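Local coordinates for phosphoribosylaminoimidazole-succinocarboxamide synthase (Ehrlichia chaffeensis str. Arkansas, PDB 3KRE), which catalyses the ATP-dependent joining of L-aspartate to the carboxylate of the ribosylated aminoimidazole CAIR, giving SAICAR in de novo purine biosynthesis, at residues L169-I174 and S210-A215; R224-S229 and R233-R238. All blocks are in the same frame, centred on the assembly; numbering follows the deposited sequence.

Interaction 1 (L169-I174 and S210-A215)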
loop_
_atom_site.group_PDB
_atom_site.type_symbol
_atom_site.label_atom_id
_atom_site.label_comp_id
_atom_site.label_asym_id
_atom_site.label_seq_id
_atom_site.Cartn_x
_atom_site.Cartn_y
_atom_site.Cartn_z
ATOM N N LEU A 169 -4.109 18.404 1.983
ATOM C CA LEU A 169 -3.822 17.922 0.660
ATOM C C LEU A 169 -2.363 18.238 0.312
ATOM O O LEU A 169 -1.640 17.402 -0.258
ATOM C CB LEU A 169 -4.835 18.490 -0.350
ATOM C CG LEU A 169 -4.772 18.073 -1.815
ATOM C CD1 LEU A 169 -4.678 16.586 -1.941
ATOM C CD2 LEU A 169 -5.993 18.611 -2.529
ATOM N N GLU A 170 -1.892 19.434 0.660
ATOM C CA GLU A 170 -0.478 19.711 0.415
ATOM C C GLU A 170 0.371 18.738 1.257
ATOM O O GLU A 170 1.384 18.221 0.784
ATOM C CB GLU A 170 -0.150 21.175 0.718
ATOM C CG GLU A 170 1.368 21.528 0.830
ATOM C CD GLU A 170 2.274 21.242 -0.392
ATOM O OE1 GLU A 170 2.139 20.203 -1.130
ATOM O OE2 GLU A 170 3.233 22.060 -0.560
ATOM N N LYS A 171 -0.037 18.499 2.502
ATOM C CA LYS A 171 0.724 17.591 3.385
ATOM C C LYS A 171 0.759 16.160 2.819
ATOM O O LYS A 171 1.797 15.514 2.806
ATOM C CB LYS A 171 0.134 17.587 4.784
ATOM C CG LYS A 171 0.829 16.699 5.790
ATOM C CD LYS A 171 2.167 17.233 6.262
ATOM C CE LYS A 171 2.630 16.517 7.560
ATOM N NZ LYS A 171 2.005 17.027 8.845
ATOM N N ILE A 172 -0.374 15.682 2.332
ATOM C CA ILE A 172 -0.436 14.308 1.846
ATOM C C ILE A 172 0.505 14.108 0.662
ATOM O O ILE A 172 1.122 13.046 0.503
ATOM C CB ILE A 172 -1.901 13.878 1.555
ATOM C CG1 ILE A 172 -2.052 12.363 1.665
ATOM C CG2 ILE A 172 -2.405 14.320 0.209
ATOM C CD1 ILE A 172 -3.517 11.956 1.766
ATOM N N LYS A 173 0.664 15.147 -0.148
ATOM C CA LYS A 173 1.578 15.052 -1.285
ATOM C C LYS A 173 3.043 15.069 -0.802
ATOM O O LYS A 173 3.889 14.296 -1.298
ATOM C CB LYS A 173 1.296 16.159 -2.283
ATOM C CG LYS A 173 -0.124 16.081 -2.848
ATOM C CD LYS A 173 -0.316 17.013 -4.059
ATOM C CE LYS A 173 -0.566 18.391 -3.657
ATOM N NZ LYS A 173 -0.584 19.274 -4.893
ATOM N N ILE A 174 3.334 15.911 0.169
ATOM C CA ILE A 174 4.707 15.998 0.716
ATOM C C ILE A 174 5.072 14.640 1.355
ATOM O O ILE A 174 6.181 14.079 1.119
ATOM C CB ILE A 174 4.828 17.116 1.752
ATOM C CG1 ILE A 174 4.761 18.495 1.068
ATOM C CG2 ILE A 174 6.113 16.947 2.591
ATOM C CD1 ILE A 174 4.506 19.647 2.079
ATOM N N SER A 210 -6.176 16.023 14.039
ATOM C CA SER A 210 -5.331 14.862 13.803
ATOM C C SER A 210 -4.438 15.093 12.577
ATOM O O SER A 210 -4.887 15.640 11.574
ATOM C CB SER A 210 -6.207 13.647 13.543
ATOM O OG SER A 210 -5.440 12.503 13.315
ATOM N N ASP A 211 -3.189 14.674 12.661
ATOM C CA ASP A 211 -2.350 14.646 11.457
ATOM C C ASP A 211 -2.761 13.393 10.657
ATOM O O ASP A 211 -3.637 12.623 11.076
ATOM C CB ASP A 211 -0.872 14.659 11.853
ATOM C CG ASP A 211 0.073 15.130 10.739
ATOM O OD1 ASP A 211 -0.344 15.367 9.573
ATOM O OD2 ASP A 211 1.271 15.278 11.073
ATOM N N LEU A 212 -2.153 13.222 9.485
ATOM C CA LEU A 212 -2.453 12.141 8.586
ATOM C C LEU A 212 -1.567 10.950 8.954
ATOM O O LEU A 212 -0.334 11.079 9.032
ATOM C CB LEU A 212 -2.168 12.595 7.145
ATOM C CG LEU A 212 -3.022 13.762 6.647
ATOM C CD1 LEU A 212 -2.544 14.240 5.228
ATOM C CD2 LEU A 212 -4.508 13.378 6.659
ATOM N N PHE A 213 -2.201 9.825 9.246
ATOM C CA PHE A 213 -1.501 8.600 9.626
ATOM C C PHE A 213 -1.543 7.642 8.479
ATOM O O PHE A 213 -2.617 7.305 7.996
ATOM C CB PHE A 213 -2.148 7.966 10.851
ATOM C CG PHE A 213 -1.866 8.761 12.113
ATOM C CD1 PHE A 213 -0.856 8.381 12.977
ATOM C CD2 PHE A 213 -2.546 9.944 12.348
ATOM C CE1 PHE A 213 -0.561 9.127 14.097
ATOM C CE2 PHE A 213 -2.228 10.737 13.493
ATOM C CZ PHE A 213 -1.276 10.307 14.354
ATOM N N LEU A 214 -0.387 7.110 8.121
ATOM C CA LEU A 214 -0.344 6.085 7.097
ATOM C C LEU A 214 -1.027 4.796 7.604
ATOM O O LEU A 214 -0.758 4.309 8.718
ATOM C CB LEU A 214 1.092 5.774 6.685
ATOM C CG LEU A 214 1.238 4.907 5.442
ATOM C CD1 LEU A 214 0.767 5.659 4.188
ATOM C CD2 LEU A 214 2.707 4.510 5.334
ATOM N N ALA A 215 -1.890 4.242 6.766
ATOM C CA ALA A 215 -2.703 3.077 7.162
ATOM C C ALA A 215 -2.595 1.966 6.110
ATOM O O ALA A 215 -1.618 1.911 5.372
ATOM C CB ALA A 215 -4.111 3.534 7.361
#

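Interaction 2 (R224-S229 and R233-R238). With EDO (1,2-ethanediol), chain D.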
loop_
_atom_site.group_PDB
_atom_site.type_symbol
_atom_site.label_atom_id
_atom_site.label_comp_id
_atom_site.label_asym_id
_atom_site.label_seq_id
_atom_site.Cartn_x
_atom_site.Cartn_y
_atom_site.Cartn_z
ATOM N N ARG A 224 4.375 -1.933 -6.953
ATOM C CA ARG A 224 5.006 -2.661 -8.060
ATOM C C ARG A 224 6.501 -2.633 -7.799
ATOM O O ARG A 224 7.081 -1.557 -7.511
ATOM C CB ARG A 224 4.717 -2.052 -9.417
ATOM C CG ARG A 224 3.335 -2.359 -9.920
ATOM C CD ARG A 224 3.152 -1.958 -11.375
ATOM N NE ARG A 224 1.883 -2.453 -11.823
ATOM C CZ ARG A 224 0.716 -1.822 -11.771
ATOM N NH1 ARG A 224 0.614 -0.571 -11.341
ATOM N NH2 ARG A 224 -0.386 -2.480 -12.137
ATOM N N LEU A 225 7.103 -3.820 -7.879
ATOM C CA LEU A 225 8.491 -4.050 -7.405
ATOM C C LEU A 225 9.177 -4.894 -8.440
ATOM O O LEU A 225 8.772 -6.022 -8.665
ATOM C CB LEU A 225 8.480 -4.804 -6.072
ATOM C CG LEU A 225 7.852 -4.071 -4.899
ATOM C CD1 LEU A 225 7.666 -5.000 -3.636
ATOM C CD2 LEU A 225 8.573 -2.745 -4.509
ATOM N N TRP A 226 10.200 -4.355 -9.092
ATOM C CA TRP A 226 10.899 -5.116 -10.129
ATOM C C TRP A 226 12.344 -5.332 -9.722
ATOM O O TRP A 226 12.994 -4.424 -9.257
ATOM C CB TRP A 226 10.918 -4.383 -11.473
ATOM C CG TRP A 226 9.574 -4.133 -12.099
ATOM C CD1 TRP A 226 8.361 -4.544 -11.640
ATOM C CD2 TRP A 226 9.324 -3.416 -13.303
ATOM N NE1 TRP A 226 7.365 -4.126 -12.472
ATOM C CE2 TRP A 226 7.926 -3.418 -13.505
ATOM C CE3 TRP A 226 10.141 -2.745 -14.226
ATOM C CZ2 TRP A 226 7.323 -2.780 -14.586
ATOM C CZ3 TRP A 226 9.537 -2.124 -15.322
ATOM C CH2 TRP A 226 8.138 -2.136 -15.481
ATOM N N ASP A 227 12.850 -6.535 -9.932
ATOM C CA ASP A 227 14.243 -6.814 -9.753
ATOM C C ASP A 227 15.035 -5.931 -10.729
ATOM O O ASP A 227 14.720 -5.833 -11.926
ATOM C CB ASP A 227 14.511 -8.299 -10.009
ATOM C CG ASP A 227 15.977 -8.635 -9.854
ATOM O OD1 ASP A 227 16.420 -8.576 -8.711
ATOM O OD2 ASP A 227 16.657 -8.860 -10.876
ATOM N N ILE A 228 16.051 -5.241 -10.227
ATOM C CA ILE A 228 16.749 -4.236 -11.059
ATOM C C ILE A 228 17.519 -4.861 -12.248
ATOM O O ILE A 228 17.471 -4.357 -13.388
ATOM C CB ILE A 228 17.677 -3.350 -10.181
ATOM C CG1 ILE A 228 16.820 -2.294 -9.476
ATOM C CG2 ILE A 228 18.782 -2.682 -11.015
ATOM C CD1 ILE A 228 17.539 -1.504 -8.375
ATOM N N SER A 229 18.194 -5.960 -11.990
ATOM C CA SER A 229 19.037 -6.578 -13.000
ATOM C C SER A 229 18.248 -7.241 -14.160
ATOM O O SER A 229 18.712 -7.219 -15.311
ATOM C CB SER A 229 19.979 -7.585 -12.332
ATOM O OG SER A 229 19.259 -8.686 -11.797
ATOM N N ARG A 233 9.197 -8.980 -12.347
ATOM C CA ARG A 233 8.169 -8.440 -11.449
ATOM C C ARG A 233 8.072 -9.330 -10.242
ATOM O O ARG A 233 8.030 -10.560 -10.386
ATOM C CB ARG A 233 6.834 -8.394 -12.180
ATOM C CG ARG A 233 6.886 -7.612 -13.485
ATOM C CD ARG A 233 5.485 -7.309 -14.022
ATOM N NE ARG A 233 5.516 -6.704 -15.356
ATOM C CZ ARG A 233 4.870 -5.601 -15.757
ATOM N NH1 ARG A 233 4.079 -4.922 -14.946
ATOM N NH2 ARG A 233 5.017 -5.187 -17.013
ATOM N N LEU A 234 8.035 -8.736 -9.050
ATOM C CA LEU A 234 8.018 -9.490 -7.802
ATOM C C LEU A 234 6.665 -9.430 -7.090
ATOM O O LEU A 234 6.423 -10.194 -6.154
ATOM C CB LEU A 234 9.093 -8.968 -6.870
ATOM C CG LEU A 234 10.482 -9.069 -7.466
ATOM C CD1 LEU A 234 11.444 -8.398 -6.519
ATOM C CD2 LEU A 234 10.866 -10.524 -7.787
ATOM N N ASP A 235 5.783 -8.573 -7.596
ATOM C CA ASP A 235 4.602 -8.144 -6.852
ATOM C C ASP A 235 3.325 -8.825 -7.381
ATOM O O ASP A 235 3.394 -9.764 -8.179
ATOM C CB ASP A 235 4.489 -6.636 -6.966
ATOM C CG ASP A 235 4.407 -6.169 -8.395
ATOM O OD1 ASP A 235 5.479 -5.915 -9.004
ATOM O OD2 ASP A 235 3.271 -6.044 -8.917
ATOM N N LYS A 236 2.173 -8.285 -6.981
ATOM C CA LYS A 236 0.842 -8.762 -7.384
ATOM C C LYS A 236 0.642 -8.867 -8.912
ATOM O O LYS A 236 -0.184 -9.649 -9.361
ATOM C CB LYS A 236 -0.206 -7.825 -6.783
ATOM C CG LYS A 236 -1.626 -8.115 -7.131
ATOM C CD LYS A 236 -2.541 -7.333 -6.192
ATOM C CE LYS A 236 -3.961 -7.486 -6.614
ATOM N NZ LYS A 236 -4.919 -6.852 -5.672
ATOM N N ASP A 237 1.412 -8.112 -9.697
ATOM C CA ASP A 237 1.386 -8.280 -11.173
ATOM C C ASP A 237 1.680 -9.705 -11.597
ATOM O O ASP A 237 1.226 -10.123 -12.661
ATOM C CB ASP A 237 2.319 -7.327 -11.941
ATOM C CG ASP A 237 1.685 -5.975 -12.210
ATOM O OD1 ASP A 237 0.446 -5.846 -12.085
ATOM O OD2 ASP A 237 2.448 -5.030 -12.532
ATOM N N ARG A 238 2.401 -10.465 -10.775
ATOM C CA ARG A 238 2.619 -11.890 -11.115
ATOM C C ARG A 238 1.288 -12.641 -11.177
ATOM O O ARG A 238 1.091 -13.510 -12.021
ATOM C CB ARG A 238 3.587 -12.575 -10.142
ATOM C CG ARG A 238 4.993 -11.985 -10.134
ATOM C CD ARG A 238 6.051 -12.967 -9.638
ATOM N NE ARG A 238 6.213 -14.030 -10.603
ATOM C CZ ARG A 238 6.948 -13.945 -11.726
ATOM N NH1 ARG A 238 7.672 -12.867 -11.995
ATOM N NH2 ARG A 238 6.948 -14.950 -12.578
HETATM C C1 EDO D . -0.043 -3.315 -6.647
HETATM O O1 EDO D . -0.693 -2.719 -7.745
HETATM C C2 EDO D . 1.269 -3.955 -7.080
HETATM O O2 EDO D . 1.048 -4.885 -8.118
HETATM O O HOH W 1 4.970 -4.996 -11.619
#

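Interaction 1 (L169-I174 and S210-A215)
Lys171, on a helix, and Asp211, in the loop before strand 213-214, meet with their side chains at about a right angle. The lysine chain leaves the helix with CG opposite the backbone N (chi1 -180°) and then bends at chi2 and chi4, which brings its ammonium up to the end of the carboxylate. There NZ forms a salt bridge with OD2 of Asp211 at 2.9 Å, on the syn side and 19° out of the carboxylate plane. A second, weak bond joins NZ to OD1 of Asp211 at 3.0 Å, so the ammonium straddles both oxygens. OD1 also accepts from the backbone N of Leu212 at 2.8 Å, a bond that comes from above the carboxylate plane and ties the group to its own loop.

Next along the chain, Leu212 points at the helix. Its CD1 methyl lies 3.7 Å from CB of Ile172, the two side chains again crossing nearly perpendicularly, and the same methyl lies 4.2 Å from CG of Lys171. Ile172 also touches Phe141 and Phe201, on strands 133-143 and 192-204, placing helix 166-189 against the large antiparallel sheet.

OD2 of Asp211 has a second cationic partner in Lys88. Two lysines around one carboxylate would favour its ionised form, and the contact thus sets a partly exposed salt bridge beside buried aliphatic packing where the helix meets the sheet.

Interaction 2 (R224-S229 and R233-R238)
The guanidinium of Arg233 has CZ2 of Trp226, an atom of the benzene ring, over the centre of one face, 3.8 Å above its plane. The two planes are inclined by 56°, so the ring as a whole is not laid over it, although the side chains run side by side in the same direction. At its edge, Arg233 NH1 donates to OD2 of Asp237 at 2.9 Å. The Arg224 guanidinium also presents an edge to that oxygen, NE donating at 2.7 Å to Asp237 OD2 almost exactly in the guanidinium plane, while O1 of an ethanediol, probably from the crystallisation liquor, lies over one face toward the rim.

At the indole edge, NE1 of Trp226 donates to a water at 2.7 Å, which in turn donates to Asp235 OD1 and Asp237 OD2. Asp235 is held from two sides: its OD1 receives Leu225 N in a nearly straight bond of 2.9 Å (174°), and OD2 accepts from Asp237 N at 2.9 Å, capping the turn into helix 237-240. Chi1 of 58°, with CG between backbone N and carbonyl carbon, lets this carboxylate serve strand and turn together. The ethanediol O2 donates to OD2 as well. Leu234 N donates to Leu225 O at 2.8 Å, and the Leu225 and Leu234 side chains pack toward Val253.

Asp196 and Asp130 bind the far ends of Arg224 and Arg233 respectively, and Arg240 engages OD1 of Asp237. In this network, whose carboxylates are buried, OD2 of Asp237 takes both arginines, one from each face, which probably fixes the carboxylate's rotation, while Asp235 joins strand 223-227 to the turn that leads into the following helix.

Interaction 1 and interaction 2 lie on opposite sides of the chain's centre, their own centres about 27 Å apart and their nearest atoms about 14 Å apart, so they do not touch. They come in series along the chain, the first closing before the second opens. Strands 213-214 and 223-227 follow one another, and both pair antiparallel with the long strand 192-204 of the main sheet. Helix 166-189 also spans the two regions: 169-174 lies near its start, while Phe187 and Phe188 near its end touch side chains of 224-229. At these two contacts, the ends of one helix thus meet parts of the chain that follow strand 192-204, far from each other in the one sheet.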